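Local coordinates for protein eukaryotic initiation factor 4F subunit p150 (Saccharomyces cerevisiae, PDB 2VSO) that scaffolds the mRNA cap-binding eIF4F complex, an early assembly point for the translation apparatus, and is represented here by its eIF4A-binding middle (MIF4G) domain, at residues C[57-62]-C[76-81]; C[80-85]-C[98-103]; C[128-133]-C[191-196]; C[175-180]-C[214-219]. All coordinates share one frame; numbering follows the deposited sequence.

Contact 1 (C[57-62]-C[76-81])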
loop_
_atom_site.group_PDB
_atom_site.type_symbol
_atom_site.label_atom_id
_atom_site.label_comp_id
_atom_site.label_asym_id
_atom_site.label_seq_id
_atom_site.Cartn_x
_atom_site.Cartn_y
_atom_site.Cartn_z
ATOM N N SER C 57 10.195 -23.736 -9.031
ATOM C CA SER C 57 10.883 -24.929 -9.511
ATOM C C SER C 57 11.997 -25.273 -8.542
ATOM O O SER C 57 12.276 -26.445 -8.278
ATOM C CB SER C 57 11.470 -24.711 -10.903
ATOM O OG SER C 57 12.844 -24.379 -10.820
ATOM N N GLU C 58 12.645 -24.248 -8.008
ATOM C CA GLU C 58 13.717 -24.491 -7.058
ATOM C C GLU C 58 13.189 -24.949 -5.701
ATOM O O GLU C 58 13.789 -25.802 -5.052
ATOM C CB GLU C 58 14.619 -23.267 -6.943
ATOM C CG GLU C 58 15.135 -22.814 -8.300
ATOM C CD GLU C 58 16.519 -22.217 -8.234
ATOM O OE1 GLU C 58 17.144 -22.061 -9.305
ATOM O OE2 GLU C 58 16.981 -21.913 -7.113
ATOM N N ILE C 59 12.056 -24.407 -5.280
ATOM C CA ILE C 59 11.426 -24.851 -4.040
ATOM C C ILE C 59 10.932 -26.301 -4.156
ATOM O O ILE C 59 10.806 -27.012 -3.157
ATOM C CB ILE C 59 10.272 -23.918 -3.642
ATOM C CG1 ILE C 59 10.837 -22.559 -3.220
ATOM C CG2 ILE C 59 9.400 -24.544 -2.530
ATOM C CD1 ILE C 59 9.782 -21.495 -3.032
ATOM N N LEU C 60 10.663 -26.743 -5.379
ATOM C CA LEU C 60 10.181 -28.103 -5.600
ATOM C C LEU C 60 11.336 -29.127 -5.614
ATOM O O LEU C 60 11.128 -30.311 -5.339
ATOM C CB LEU C 60 9.347 -28.170 -6.886
ATOM C CG LEU C 60 9.055 -29.533 -7.514
ATOM C CD1 LEU C 60 8.128 -30.354 -6.647
ATOM C CD2 LEU C 60 8.471 -29.340 -8.908
ATOM N N ALA C 61 12.547 -28.667 -5.929
ATOM C CA ALA C 61 13.727 -29.527 -5.882
ATOM C C ALA C 61 14.127 -29.755 -4.437
ATOM O O ALA C 61 14.707 -30.787 -4.093
ATOM C CB ALA C 61 14.884 -28.911 -6.656
ATOM N N ILE C 62 13.834 -28.774 -3.593
ATOM C CA ILE C 62 14.105 -28.904 -2.171
ATOM C C ILE C 62 13.067 -29.841 -1.578
ATOM O O ILE C 62 13.391 -30.691 -0.752
ATOM C CB ILE C 62 14.084 -27.529 -1.469
ATOM C CG1 ILE C 62 15.288 -26.701 -1.898
ATOM C CG2 ILE C 62 14.097 -27.671 0.030
ATOM C CD1 ILE C 62 15.490 -25.473 -1.053
ATOM N N LYS C 76 7.752 -32.080 4.658
ATOM C CA LYS C 76 6.910 -31.559 5.735
ATOM C C LYS C 76 7.436 -30.187 6.106
ATOM O O LYS C 76 6.669 -29.281 6.449
ATOM C CB LYS C 76 6.997 -32.427 6.988
ATOM C CG LYS C 76 6.278 -33.775 6.962
ATOM C CD LYS C 76 6.654 -34.592 8.225
ATOM C CE LYS C 76 5.974 -35.963 8.289
ATOM N NZ LYS C 76 6.749 -36.937 9.133
ATOM N N ALA C 77 8.760 -30.049 6.045
ATOM C CA ALA C 77 9.426 -28.871 6.559
ATOM C C ALA C 77 9.211 -27.683 5.604
ATOM O O ALA C 77 9.016 -26.542 6.028
ATOM C CB ALA C 77 10.901 -29.164 6.770
ATOM N N VAL C 78 9.226 -27.991 4.314
ATOM C CA VAL C 78 8.949 -27.048 3.248
ATOM C C VAL C 78 7.507 -26.546 3.275
ATOM O O VAL C 78 7.278 -25.346 3.185
ATOM C CB VAL C 78 9.237 -27.681 1.887
ATOM C CG1 VAL C 78 8.477 -26.955 0.782
ATOM C CG2 VAL C 78 10.732 -27.696 1.626
ATOM N N ILE C 79 6.539 -27.453 3.399
ATOM C CA ILE C 79 5.139 -27.034 3.546
ATOM C C ILE C 79 4.992 -26.092 4.738
ATOM O O ILE C 79 4.310 -25.079 4.664
ATOM C CB ILE C 79 4.164 -28.221 3.783
ATOM C CG1 ILE C 79 4.134 -29.192 2.598
ATOM C CG2 ILE C 79 2.779 -27.705 4.071
ATOM C CD1 ILE C 79 4.515 -28.575 1.295
ATOM N N GLU C 80 5.626 -26.436 5.847
ATOM C CA GLU C 80 5.424 -25.701 7.083
ATOM C C GLU C 80 5.954 -24.282 6.951
ATOM O O GLU C 80 5.437 -23.341 7.563
ATOM C CB GLU C 80 6.132 -26.403 8.224
ATOM C CG GLU C 80 6.025 -25.677 9.548
ATOM C CD GLU C 80 7.070 -26.131 10.552
ATOM O OE1 GLU C 80 6.946 -25.763 11.738
ATOM O OE2 GLU C 80 8.015 -26.848 10.153
ATOM N N GLN C 81 6.993 -24.139 6.141
ATOM C CA GLN C 81 7.622 -22.851 5.933
ATOM C C GLN C 81 6.832 -21.983 4.961
ATOM O O GLN C 81 6.861 -20.757 5.058
ATOM C CB GLN C 81 9.040 -23.033 5.410
ATOM C CG GLN C 81 10.066 -23.276 6.474
ATOM C CD GLN C 81 11.464 -23.339 5.893
ATOM O OE1 GLN C 81 11.986 -22.342 5.392
ATOM N NE2 GLN C 81 12.081 -24.514 5.958
#
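The helical segments 57-62 and 76-81 come nearest at Ile62 and Val78, whose CA atoms stand 7.7 Å apart. Val78 supplies the whole of the share of 76-81: its two methyls part to reach two isoleucines set one turn apart on the first helix. CG2 meets CG2 of Ile62 at 3.7 Å, while CG1 reaches CG2 of Ile59 more loosely, at 4.2 Å. Both isoleucines thus offer the short branch, and their side chains cross that of Val78 obliquely. The torsion at Val78 (chi1 158°) sets CG1 anti to the backbone N and CG2 anti to the carbonyl carbon, one prong for each neighbour. In the all-helical MIF4G domain, a HEAT-type stack of helices, this joins helix 52-64 to helix 73-88, the next in the chain, and the three residues that touch are all buried. Helix 33-45 packs beside the same pair, with Leu43 against Ile59 and Lys39 against Ile62. Ile79, next to Val78, rests on Leu129 and Arg132 of helix 122-139. Outside this pair of segments, Glu58 makes a salt bridge with a basic side chain of the other protein chain.

Contact 2 (C[80-85]-C[98-103])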
loop_
_atom_site.group_PDB
_atom_site.type_symbol
_atom_site.label_atom_id
_atom_site.label_comp_id
_atom_site.label_asym_id
_atom_site.label_seq_id
_atom_site.Cartn_x
_atom_site.Cartn_y
_atom_site.Cartn_z
ATOM N N GLU C 80 5.626 -26.436 5.847
ATOM C CA GLU C 80 5.424 -25.701 7.083
ATOM C C GLU C 80 5.954 -24.282 6.951
ATOM O O GLU C 80 5.437 -23.341 7.563
ATOM C CB GLU C 80 6.132 -26.403 8.224
ATOM C CG GLU C 80 6.025 -25.677 9.548
ATOM C CD GLU C 80 7.070 -26.131 10.552
ATOM O OE1 GLU C 80 6.946 -25.763 11.738
ATOM O OE2 GLU C 80 8.015 -26.848 10.153
ATOM N N GLN C 81 6.993 -24.139 6.141
ATOM C CA GLN C 81 7.622 -22.851 5.933
ATOM C C GLN C 81 6.832 -21.983 4.961
ATOM O O GLN C 81 6.861 -20.757 5.058
ATOM C CB GLN C 81 9.040 -23.033 5.410
ATOM C CG GLN C 81 10.066 -23.276 6.474
ATOM C CD GLN C 81 11.464 -23.339 5.893
ATOM O OE1 GLN C 81 11.986 -22.342 5.392
ATOM N NE2 GLN C 81 12.081 -24.514 5.958
ATOM N N ILE C 82 6.149 -22.621 4.015
ATOM C CA ILE C 82 5.325 -21.896 3.062
ATOM C C ILE C 82 4.135 -21.310 3.793
ATOM O O ILE C 82 3.709 -20.196 3.498
ATOM C CB ILE C 82 4.825 -22.780 1.907
ATOM C CG1 ILE C 82 6.000 -23.252 1.054
ATOM C CG2 ILE C 82 3.850 -22.000 1.043
ATOM C CD1 ILE C 82 5.604 -24.167 -0.076
ATOM N N PHE C 83 3.611 -22.059 4.757
ATOM C CA PHE C 83 2.519 -21.562 5.592
ATOM C C PHE C 83 2.953 -20.401 6.471
ATOM O O PHE C 83 2.243 -19.402 6.589
ATOM C CB PHE C 83 1.924 -22.664 6.461
ATOM C CG PHE C 83 0.806 -23.413 5.809
ATOM C CD1 PHE C 83 -0.481 -23.344 6.317
ATOM C CD2 PHE C 83 1.034 -24.193 4.686
ATOM C CE1 PHE C 83 -1.518 -24.053 5.725
ATOM C CE2 PHE C 83 -0.006 -24.887 4.082
ATOM C CZ PHE C 83 -1.282 -24.813 4.601
ATOM N N LEU C 84 4.115 -20.530 7.097
ATOM C CA LEU C 84 4.626 -19.445 7.925
ATOM C C LEU C 84 4.803 -18.171 7.081
ATOM O O LEU C 84 4.447 -17.080 7.521
ATOM C CB LEU C 84 5.930 -19.862 8.614
ATOM C CG LEU C 84 5.802 -21.038 9.596
ATOM C CD1 LEU C 84 7.153 -21.474 10.116
ATOM C CD2 LEU C 84 4.894 -20.701 10.755
ATOM N N LYS C 85 5.333 -18.319 5.869
ATOM C CA LYS C 85 5.471 -17.205 4.937
ATOM C C LYS C 85 4.112 -16.651 4.542
ATOM O O LYS C 85 3.888 -15.449 4.602
ATOM C CB LYS C 85 6.214 -17.630 3.668
ATOM C CG LYS C 85 7.538 -16.891 3.420
ATOM C CD LYS C 85 7.291 -15.442 3.046
ATOM C CE LYS C 85 8.446 -14.540 3.421
ATOM N NZ LYS C 85 9.435 -14.370 2.327
ATOM N N GLN C 98 -0.459 -20.758 -4.921
ATOM C CA GLN C 98 -0.133 -21.360 -6.200
ATOM C C GLN C 98 1.111 -22.234 -6.098
ATOM O O GLN C 98 1.202 -23.286 -6.737
ATOM C CB GLN C 98 0.089 -20.293 -7.257
ATOM C CG GLN C 98 -1.168 -19.895 -7.999
ATOM C CD GLN C 98 -0.960 -18.686 -8.884
ATOM O OE1 GLN C 98 0.089 -18.534 -9.520
ATOM N NE2 GLN C 98 -1.959 -17.814 -8.928
ATOM N N LEU C 99 2.075 -21.783 -5.300
ATOM C CA LEU C 99 3.305 -22.521 -5.088
ATOM C C LEU C 99 2.977 -23.917 -4.590
ATOM O O LEU C 99 3.595 -24.884 -4.994
ATOM C CB LEU C 99 4.171 -21.814 -4.057
ATOM C CG LEU C 99 5.493 -22.528 -3.766
ATOM C CD1 LEU C 99 6.195 -22.781 -5.069
ATOM C CD2 LEU C 99 6.375 -21.684 -2.851
ATOM N N CYS C 100 1.986 -24.003 -3.715
ATOM C CA CYS C 100 1.568 -25.272 -3.158
ATOM C C CYS C 100 0.956 -26.148 -4.241
ATOM O O CYS C 100 1.307 -27.316 -4.368
ATOM C CB CYS C 100 0.581 -25.053 -2.007
ATOM S SG CYS C 100 1.358 -24.387 -0.532
ATOM N N GLY C 101 0.038 -25.590 -5.015
ATOM C CA GLY C 101 -0.499 -26.292 -6.157
ATOM C C GLY C 101 0.595 -26.805 -7.085
ATOM O O GLY C 101 0.414 -27.835 -7.734
ATOM N N LYS C 102 1.726 -26.105 -7.161
ATOM C CA LYS C 102 2.824 -26.594 -7.994
ATOM C C LYS C 102 3.523 -27.808 -7.372
ATOM O O LYS C 102 3.994 -28.703 -8.068
ATOM C CB LYS C 102 3.865 -25.511 -8.266
ATOM C CG LYS C 102 4.694 -25.841 -9.508
ATOM C CD LYS C 102 6.055 -25.167 -9.557
ATOM C CE LYS C 102 6.811 -25.651 -10.801
ATOM N NZ LYS C 102 8.034 -24.881 -11.186
ATOM N N VAL C 103 3.602 -27.812 -6.049
ATOM C CA VAL C 103 4.245 -28.882 -5.334
ATOM C C VAL C 103 3.378 -30.137 -5.363
ATOM O O VAL C 103 3.883 -31.243 -5.525
ATOM C CB VAL C 103 4.554 -28.456 -3.897
ATOM C CG1 VAL C 103 5.192 -29.617 -3.121
ATOM C CG2 VAL C 103 5.474 -27.247 -3.917
#
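Ile82 lays its long branch across Leu99, CD1 coming 3.8 Å from CD2 of that leucine. Its short branch rests against Cys100, with CG2 of Ile82 lying 3.8 Å from the cysteine SG. One isoleucine therefore spans two consecutive residues of the facing helix. With CG1 anti to the carbonyl carbon (chi1 -65°) and the chain extended beyond it, CD1 is carried out to Leu99, and CG2 stays close to the backbone within reach of the cysteine sulfur. Leu99 leans in with CG anti to its own backbone N, which brings CD2 forward to the isoleucine tip. The backbones are closest at Ile82 and Cys100, with CA atoms 8.0 Å apart. The two segments run in roughly opposite senses, so that helix 73-88 and helix 93-106, joined by a short connection, make an antiparallel helical hairpin of the kind from which HEAT-like domains such as MIF4G are built. The three touching residues are buried and apolar in what they present, so the joint is held by van der Waals contact. Its surroundings continue this core: Leu99 also lies on Ser56 of helix 52-64 and Leu44 of helix 33-45, and Cys100 on Phe179 of helix 163-185. Phe83, next to Ile82, turns its CB the other way, and its ring meets that of Phe179 edge-to-face.

Contact 3 (C[128-133]-C[191-196])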
loop_
_atom_site.group_PDB
_atom_site.type_symbol
_atom_site.label_atom_id
_atom_site.label_comp_id
_atom_site.label_asym_id
_atom_site.label_seq_id
_atom_site.Cartn_x
_atom_site.Cartn_y
_atom_site.Cartn_z
ATOM N N TYR C 128 -0.575 -33.480 3.510
ATOM C CA TYR C 128 0.335 -32.577 4.210
ATOM C C TYR C 128 -0.266 -31.168 4.413
ATOM O O TYR C 128 -0.196 -30.604 5.514
ATOM C CB TYR C 128 1.658 -32.476 3.461
ATOM C CG TYR C 128 2.645 -33.563 3.772
ATOM C CD1 TYR C 128 2.232 -34.879 3.948
ATOM C CD2 TYR C 128 3.994 -33.282 3.878
ATOM C CE1 TYR C 128 3.142 -35.885 4.234
ATOM C CE2 TYR C 128 4.913 -34.281 4.161
ATOM C CZ TYR C 128 4.480 -35.580 4.338
ATOM O OH TYR C 128 5.390 -36.574 4.618
ATOM N N LEU C 129 -0.854 -30.603 3.357
ATOM C CA LEU C 129 -1.478 -29.282 3.457
ATOM C C LEU C 129 -2.536 -29.240 4.562
ATOM O O LEU C 129 -2.506 -28.372 5.434
ATOM C CB LEU C 129 -2.105 -28.861 2.122
ATOM C CG LEU C 129 -1.174 -28.695 0.924
ATOM C CD1 LEU C 129 -1.959 -28.279 -0.305
ATOM C CD2 LEU C 129 -0.084 -27.699 1.222
ATOM N N VAL C 130 -3.474 -30.175 4.520
ATOM C CA VAL C 130 -4.511 -30.238 5.545
ATOM C C VAL C 130 -3.913 -30.336 6.950
ATOM O O VAL C 130 -4.232 -29.529 7.822
ATOM C CB VAL C 130 -5.470 -31.427 5.328
ATOM C CG1 VAL C 130 -6.789 -31.172 6.038
ATOM C CG2 VAL C 130 -5.700 -31.658 3.843
ATOM N N ALA C 131 -3.041 -31.319 7.154
ATOM C CA ALA C 131 -2.435 -31.577 8.464
ATOM C C ALA C 131 -1.776 -30.330 9.015
ATOM O O ALA C 131 -1.797 -30.080 10.222
ATOM C CB ALA C 131 -1.402 -32.736 8.381
ATOM N N ARG C 132 -1.187 -29.547 8.121
ATOM C CA ARG C 132 -0.529 -28.313 8.521
ATOM C C ARG C 132 -1.488 -27.143 8.788
ATOM O O ARG C 132 -1.127 -26.235 9.537
ATOM C CB ARG C 132 0.548 -27.927 7.503
ATOM C CG ARG C 132 1.189 -26.592 7.750
ATOM C CD ARG C 132 1.837 -26.547 9.099
ATOM N NE ARG C 132 2.895 -27.540 9.219
ATOM C CZ ARG C 132 3.447 -27.884 10.376
ATOM N NH1 ARG C 132 3.029 -27.313 11.495
ATOM N NH2 ARG C 132 4.404 -28.801 10.418
ATOM N N CYS C 133 -2.692 -27.143 8.210
ATOM C CA CYS C 133 -3.626 -26.040 8.533
ATOM C C CYS C 133 -4.161 -26.316 9.915
ATOM O O CYS C 133 -4.284 -25.414 10.736
ATOM C CB CYS C 133 -4.816 -25.898 7.562
ATOM S SG CYS C 133 -4.426 -25.770 5.816
ATOM N N GLY C 191 -13.860 -29.034 2.003
ATOM C CA GLY C 191 -14.753 -28.143 2.716
ATOM C C GLY C 191 -14.639 -28.250 4.224
ATOM O O GLY C 191 -14.906 -27.281 4.929
ATOM N N LYS C 192 -14.246 -29.418 4.729
ATOM C CA LYS C 192 -14.234 -29.646 6.172
ATOM C C LYS C 192 -13.373 -28.614 6.885
ATOM O O LYS C 192 -13.673 -28.220 8.011
ATOM C CB LYS C 192 -13.779 -31.071 6.519
ATOM C CG LYS C 192 -12.270 -31.260 6.657
ATOM C CD LYS C 192 -11.933 -32.624 7.262
ATOM C CE LYS C 192 -10.428 -32.880 7.302
ATOM N NZ LYS C 192 -10.096 -34.192 7.934
ATOM N N MET C 193 -12.312 -28.166 6.223
ATOM C CA MET C 193 -11.423 -27.169 6.814
ATOM C C MET C 193 -11.965 -25.746 6.613
ATOM O O MET C 193 -11.664 -24.837 7.390
ATOM C CB MET C 193 -10.007 -27.302 6.252
ATOM C CG MET C 193 -9.007 -26.343 6.879
ATOM S SD MET C 193 -8.388 -26.809 8.515
ATOM C CE MET C 193 -7.380 -28.226 8.075
ATOM N N MET C 194 -12.770 -25.568 5.569
ATOM C CA MET C 194 -13.440 -24.302 5.310
ATOM C C MET C 194 -14.621 -24.114 6.278
ATOM O O MET C 194 -14.987 -22.989 6.615
ATOM C CB MET C 194 -13.919 -24.268 3.861
ATOM C CG MET C 194 -14.190 -22.892 3.305
ATOM S SD MET C 194 -12.718 -21.888 3.118
ATOM C CE MET C 194 -12.729 -21.022 4.675
ATOM N N PHE C 195 -15.207 -25.219 6.737
ATOM C CA PHE C 195 -16.276 -25.146 7.727
ATOM C C PHE C 195 -15.679 -24.733 9.051
ATOM O O PHE C 195 -16.273 -23.969 9.807
ATOM C CB PHE C 195 -16.993 -26.495 7.895
ATOM C CG PHE C 195 -18.082 -26.745 6.891
ATOM C CD1 PHE C 195 -17.784 -27.204 5.620
ATOM C CD2 PHE C 195 -19.411 -26.533 7.222
ATOM C CE1 PHE C 195 -18.789 -27.433 4.693
ATOM C CE2 PHE C 195 -20.425 -26.761 6.296
ATOM C CZ PHE C 195 -20.112 -27.213 5.035
ATOM N N GLU C 196 -14.492 -25.251 9.331
ATOM C CA GLU C 196 -13.883 -25.044 10.626
ATOM C C GLU C 196 -13.454 -23.602 10.667
ATOM O O GLU C 196 -13.472 -22.963 11.711
ATOM C CB GLU C 196 -12.699 -25.991 10.806
ATOM C CG GLU C 196 -12.385 -26.360 12.248
ATOM C CD GLU C 196 -11.210 -27.306 12.345
ATOM O OE1 GLU C 196 -10.236 -26.996 13.067
ATOM O OE2 GLU C 196 -11.256 -28.353 11.673
#
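Met193 has the largest buried share of this contact, and it works through the end of its chain. CG starts anti to the backbone N, and bends at chi2 (78°) and chi3 (70°) turn the thioether so that the methyl CE reaches between Val130 and Cys133 of the facing helix. There CE lies 3.6 Å from CG1 of Val130 and 3.5 Å from CB of Cys133, and SD is 3.8 Å from the same Cys133 CB. The carbonyl O of Val130 also sits beside the methyl. Val130, next in buried area, lies alongside Met193, the two side chains pointing opposite ways; its CG1 also meets the aliphatic CE of Lys192 at 4.2 Å, at the more exposed margin. The segments run nearly parallel, their axes 16° apart and 11.2 Å distant at closest. Such a pairing suits helices of a HEAT-like stack that have an antiparallel one between them in sequence, here helix 163-185, whose Ile180 touches both Cys133 and Met194. Since methyl, methylene and thioether groups do the touching, cohesion comes from dispersion and the exclusion of water, with no charge pairing to fix direction.

Contact 4 (C[175-180]-C[214-219])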
loop_
_atom_site.group_PDB
_atom_site.type_symbol
_atom_site.label_atom_id
_atom_site.label_comp_id
_atom_site.label_asym_id
_atom_site.label_seq_id
_atom_site.Cartn_x
_atom_site.Cartn_y
_atom_site.Cartn_z
ATOM N N GLY C 175 -4.204 -14.053 8.676
ATOM C CA GLY C 175 -3.456 -14.310 7.467
ATOM C C GLY C 175 -3.648 -15.757 7.028
ATOM O O GLY C 175 -3.672 -16.058 5.834
ATOM N N LEU C 176 -3.792 -16.654 7.998
ATOM C CA LEU C 176 -4.014 -18.060 7.693
ATOM C C LEU C 176 -5.402 -18.348 7.129
ATOM O O LEU C 176 -5.516 -19.044 6.123
ATOM C CB LEU C 176 -3.745 -18.936 8.910
ATOM C CG LEU C 176 -4.357 -20.327 8.817
ATOM C CD1 LEU C 176 -3.436 -21.290 8.055
ATOM C CD2 LEU C 176 -4.658 -20.823 10.216
ATOM N N VAL C 177 -6.450 -17.822 7.765
ATOM C CA VAL C 177 -7.810 -18.019 7.257
ATOM C C VAL C 177 -7.835 -17.574 5.814
ATOM O O VAL C 177 -8.502 -18.168 4.963
ATOM C CB VAL C 177 -8.874 -17.213 8.023
ATOM C CG1 VAL C 177 -8.984 -17.691 9.469
ATOM C CG2 VAL C 177 -8.527 -15.783 7.985
ATOM N N ARG C 178 -7.070 -16.528 5.542
ATOM C CA ARG C 178 -6.983 -15.981 4.211
ATOM C C ARG C 178 -6.332 -16.972 3.278
ATOM O O ARG C 178 -6.785 -17.172 2.151
ATOM C CB ARG C 178 -6.174 -14.691 4.235
ATOM C CG ARG C 178 -5.715 -14.294 2.875
ATOM C CD ARG C 178 -5.329 -12.848 2.793
ATOM N NE ARG C 178 -5.514 -12.475 1.404
ATOM C CZ ARG C 178 -5.502 -11.239 0.940
ATOM N NH1 ARG C 178 -5.296 -10.222 1.762
ATOM N NH2 ARG C 178 -5.694 -11.032 -0.353
ATOM N N PHE C 179 -5.262 -17.584 3.771
ATOM C CA PHE C 179 -4.481 -18.547 3.019
ATOM C C PHE C 179 -5.259 -19.836 2.779
ATOM O O PHE C 179 -5.193 -20.413 1.695
ATOM C CB PHE C 179 -3.179 -18.821 3.753
ATOM C CG PHE C 179 -2.253 -19.725 3.017
ATOM C CD1 PHE C 179 -1.816 -19.410 1.751
ATOM C CD2 PHE C 179 -1.805 -20.896 3.604
ATOM C CE1 PHE C 179 -0.949 -20.244 1.073
ATOM C CE2 PHE C 179 -0.939 -21.731 2.930
ATOM C CZ PHE C 179 -0.509 -21.401 1.662
ATOM N N ILE C 180 -6.001 -20.267 3.791
ATOM C CA ILE C 180 -6.939 -21.360 3.630
ATOM C C ILE C 180 -7.832 -21.092 2.428
ATOM O O ILE C 180 -8.074 -21.994 1.611
ATOM C CB ILE C 180 -7.871 -21.506 4.846
ATOM C CG1 ILE C 180 -7.091 -21.789 6.128
ATOM C CG2 ILE C 180 -8.920 -22.565 4.578
ATOM C CD1 ILE C 180 -6.165 -22.943 6.050
ATOM N N LEU C 214 -13.950 -8.672 10.573
ATOM C CA LEU C 214 -14.989 -8.393 9.581
ATOM C C LEU C 214 -14.406 -8.231 8.187
ATOM O O LEU C 214 -14.958 -8.719 7.208
ATOM C CB LEU C 214 -15.711 -7.105 9.955
ATOM C CG LEU C 214 -16.638 -7.171 11.152
ATOM C CD1 LEU C 214 -16.828 -5.783 11.707
ATOM C CD2 LEU C 214 -17.955 -7.808 10.729
ATOM N N GLU C 215 -13.308 -7.496 8.114
ATOM C CA GLU C 215 -12.529 -7.363 6.897
ATOM C C GLU C 215 -12.207 -8.751 6.356
ATOM O O GLU C 215 -12.361 -9.027 5.171
ATOM C CB GLU C 215 -11.225 -6.638 7.221
ATOM C CG GLU C 215 -10.479 -6.132 6.019
ATOM C CD GLU C 215 -11.035 -4.818 5.524
ATOM O OE1 GLU C 215 -11.371 -4.738 4.322
ATOM O OE2 GLU C 215 -11.141 -3.874 6.342
ATOM N N SER C 216 -11.750 -9.616 7.255
ATOM C CA SER C 216 -11.301 -10.954 6.918
ATOM C C SER C 216 -12.422 -11.798 6.326
ATOM O O SER C 216 -12.218 -12.472 5.318
ATOM C CB SER C 216 -10.734 -11.635 8.164
ATOM O OG SER C 216 -10.449 -13.004 7.934
ATOM N N VAL C 217 -13.597 -11.753 6.956
ATOM C CA VAL C 217 -14.765 -12.511 6.516
ATOM C C VAL C 217 -15.217 -12.121 5.120
ATOM O O VAL C 217 -15.470 -12.988 4.283
ATOM C CB VAL C 217 -15.962 -12.345 7.472
ATOM C CG1 VAL C 217 -16.836 -13.570 7.411
ATOM C CG2 VAL C 217 -15.476 -12.168 8.883
ATOM N N VAL C 218 -15.330 -10.815 4.882
ATOM C CA VAL C 218 -15.716 -10.291 3.578
ATOM C C VAL C 218 -14.769 -10.796 2.509
ATOM O O VAL C 218 -15.198 -11.407 1.531
ATOM C CB VAL C 218 -15.783 -8.734 3.560
ATOM C CG1 VAL C 218 -15.862 -8.223 2.145
ATOM C CG2 VAL C 218 -16.975 -8.232 4.371
ATOM N N GLU C 219 -13.478 -10.560 2.700
ATOM C CA GLU C 219 -12.489 -11.017 1.737
ATOM C C GLU C 219 -12.574 -12.517 1.481
ATOM O O GLU C 219 -12.429 -12.957 0.340
ATOM C CB GLU C 219 -11.085 -10.618 2.161
ATOM C CG GLU C 219 -10.857 -9.123 2.201
ATOM C CD GLU C 219 -9.538 -8.758 2.864
ATOM O OE1 GLU C 219 -8.867 -9.669 3.392
ATOM O OE2 GLU C 219 -9.172 -7.564 2.859
#
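The van der Waals part of this contact is small: Val177 CG2 comes 3.4 Å from Ser216 OG, methyl against hydroxyl oxygen. With chi1 at -65°, CG1 of the valine lies anti to the carbonyl carbon, and CG2 falls between the backbone N and the carbonyl carbon. Here the backbones also come close, the CA atoms of Arg178 and Ser216 being 7.2 Å apart.

The charged part lies one turn further along the second helix. Arg178, extended from CG to NE, stretches over to Glu219, which is itself extended beyond CG, and the two side chains cross. NH1 is 4.0 Å from OE1, a long salt bridge. OE1 stands over one face of the guanidinium, where none of its N-H groups is aimed, and the carboxylate plane is turned 52° from it. Only electrostatic attraction links them, and it should be weaker than in a bidentate pair.

Within the MIF4G stack, the contact ties helix 163-185 to helix 211-228. Helix 191-206 packs against both, touching Val177 through Cys197 and Val217 through Leu205, while helix 211-228 also meets helix 264-278, where Glu215 forms a salt bridge with Arg265.

Overall arrangement
All four contacts lie in the MIF4G domain, an entirely helical stack. Contacts 1 and 2 share helix 73-88, their centres 7 Å apart, and meet where Ile59 touches Leu99. Contact 3 follows in the chain, 14 Å from contact 2 between centres; its segments alternate with those of contact 4, also 14 Å away, along helices 122-139, 163-185, 191-206 and 211-228. Phe83 of contact 2 touches both Cys133 of contact 3 and Phe179 of contact 4. Contacts 1 and 4 are farthest apart, about 24 Å between centres. The other protein chain is reached from contacts 1 and 2, at Glu58 and Lys85, consistent with eIF4A binding near that end.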